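Local coordinates for protein streptokinase domain B (Streptococcus dysgalactiae subsp. equisimilis, PDB 1QQR) that is one domain of streptokinase, a non-proteolytic bacterial activator of plasminogen in fibrinolysis, and probably contributes to that activation, at residues Y93-K96 with N97-Q100. Residues are numbered along the deposited sequence; the frame is centred on the assembly and turned at random.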
loop_
_atom_site.group_PDB
_atom_site.type_symbol
_atom_site.label_atom_id
_atom_site.label_comp_id
_atom_site.label_asym_id
_atom_site.label_seq_id
_atom_site.Cartn_x
_atom_site.Cartn_y
_atom_site.Cartn_z
ATOM N N TYR A 93 7.289 -8.845 -0.833
ATOM C CA TYR A 93 6.559 -8.701 -2.073
ATOM C C TYR A 93 7.603 -8.448 -3.145
ATOM O O TYR A 93 8.452 -7.554 -3.013
ATOM C CB TYR A 93 5.587 -7.526 -2.033
ATOM C CG TYR A 93 5.114 -7.148 -3.427
ATOM C CD1 TYR A 93 4.418 -8.066 -4.220
ATOM C CD2 TYR A 93 5.424 -5.905 -3.976
ATOM C CE1 TYR A 93 4.047 -7.745 -5.532
ATOM C CE2 TYR A 93 5.064 -5.581 -5.291
ATOM C CZ TYR A 93 4.381 -6.501 -6.060
ATOM O OH TYR A 93 4.074 -6.202 -7.374
ATOM N N ARG A 94 7.538 -9.243 -4.202
ATOM C CA ARG A 94 8.468 -9.121 -5.322
ATOM C C ARG A 94 7.710 -8.371 -6.407
ATOM O O ARG A 94 6.600 -8.749 -6.755
ATOM C CB ARG A 94 8.865 -10.519 -5.817
ATOM C CG ARG A 94 9.915 -10.528 -6.900
ATOM C CD ARG A 94 9.954 -11.879 -7.612
ATOM N NE ARG A 94 10.947 -11.904 -8.688
ATOM C CZ ARG A 94 10.973 -12.799 -9.673
ATOM N NH1 ARG A 94 10.054 -13.758 -9.736
ATOM N NH2 ARG A 94 11.923 -12.733 -10.597
ATOM N N VAL A 95 8.287 -7.300 -6.931
ATOM C CA VAL A 95 7.594 -6.551 -7.968
ATOM C C VAL A 95 7.341 -7.447 -9.156
ATOM O O VAL A 95 8.261 -7.813 -9.888
ATOM C CB VAL A 95 8.391 -5.334 -8.396
ATOM C CG1 VAL A 95 7.668 -4.613 -9.514
ATOM C CG2 VAL A 95 8.582 -4.417 -7.204
ATOM N N LYS A 96 6.071 -7.805 -9.304
ATOM C CA LYS A 96 5.550 -8.675 -10.352
ATOM C C LYS A 96 5.958 -8.270 -11.781
ATOM O O LYS A 96 5.963 -7.087 -12.129
ATOM C CB LYS A 96 4.029 -8.691 -10.204
ATOM C CG LYS A 96 3.250 -9.593 -11.101
ATOM C CD LYS A 96 1.771 -9.410 -10.773
ATOM C CE LYS A 96 0.843 -10.131 -11.745
ATOM N NZ LYS A 96 0.575 -11.560 -11.363
ATOM N N ASN A 97 6.310 -9.269 -12.592
ATOM C CA ASN A 97 6.716 -9.058 -13.986
ATOM C C ASN A 97 5.500 -8.635 -14.786
ATOM O O ASN A 97 4.383 -9.101 -14.544
ATOM C CB ASN A 97 7.278 -10.353 -14.591
ATOM C CG ASN A 97 8.157 -10.106 -15.805
ATOM O OD1 ASN A 97 8.356 -8.966 -16.240
ATOM N ND2 ASN A 97 8.699 -11.181 -16.355
ATOM N N ARG A 98 5.707 -7.748 -15.744
ATOM C CA ARG A 98 4.588 -7.294 -16.539
ATOM C C ARG A 98 4.985 -6.636 -17.846
ATOM O O ARG A 98 6.131 -6.207 -18.063
ATOM C CB ARG A 98 3.726 -6.303 -15.729
ATOM C CG ARG A 98 4.375 -4.917 -15.586
ATOM C CD ARG A 98 3.809 -4.124 -14.414
ATOM N NE ARG A 98 4.184 -4.686 -13.113
ATOM C CZ ARG A 98 3.693 -4.277 -11.941
ATOM N NH1 ARG A 98 2.787 -3.304 -11.895
ATOM N NH2 ARG A 98 4.140 -4.807 -10.802
ATOM N N GLU A 99 3.975 -6.541 -18.697
ATOM C CA GLU A 99 4.068 -5.918 -20.001
ATOM C C GLU A 99 4.197 -4.416 -19.753
ATOM O O GLU A 99 3.564 -3.889 -18.847
ATOM C CB GLU A 99 2.787 -6.228 -20.767
ATOM C CG GLU A 99 2.966 -6.263 -22.253
ATOM C CD GLU A 99 3.891 -7.368 -22.692
ATOM O OE1 GLU A 99 3.548 -8.546 -22.468
ATOM O OE2 GLU A 99 4.955 -7.050 -23.258
ATOM N N GLN A 100 5.020 -3.734 -20.540
ATOM C CA GLN A 100 5.225 -2.290 -20.391
ATOM C C GLN A 100 3.929 -1.546 -20.697
ATOM O O GLN A 100 3.302 -1.783 -21.719
ATOM C CB GLN A 100 6.323 -1.814 -21.341
ATOM C CG GLN A 100 6.434 -0.313 -21.473
ATOM C CD GLN A 100 7.045 0.334 -20.256
ATOM O OE1 GLN A 100 8.092 -0.098 -19.777
ATOM N NE2 GLN A 100 6.411 1.391 -19.757
#
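From Tyr93 to Arg98 and on to Gln100 the chain stays extended as strand 92-94 gives way to loop. The Arg98 side chain, bent at chi3 (69°), folds back and brings its guanidinium side-on to a single backbone oxygen: Arg98 NE donates to Lys96 O at 3.1 Å and Arg98 NH2 to the same oxygen at 3.2 Å. Both donors come from one face of that carbonyl, while the oxygen lies close to the guanidinium plane. Tyr93 comes in from the strand side, its OH 3.7 Å from Arg98 NH2, a contact without a bond, and near the guanidinium plane, the ring turned 69° against it. Tyr93 OH accepts the N-H of Lys96, with Lys96 N at 3.2 Å and the bond nearly straight, a side-chain to backbone bond spanning three residues. Val95 CG1 packs against Arg98 NH2 at 3.8 Å, and Lys96 CB lies 3.9 Å from that same nitrogen. Asp118 of strand 111-128 meets Arg98 NH2 through OD1, in a salt bridge, and the Tyr93 hydroxyl through OD2, while Asp77 makes a second salt bridge, to Arg98 NH1. With two carboxylates and a carbonyl around it, the buried guanidinium probably stays charged, and it ties this extended loop to the main sheet.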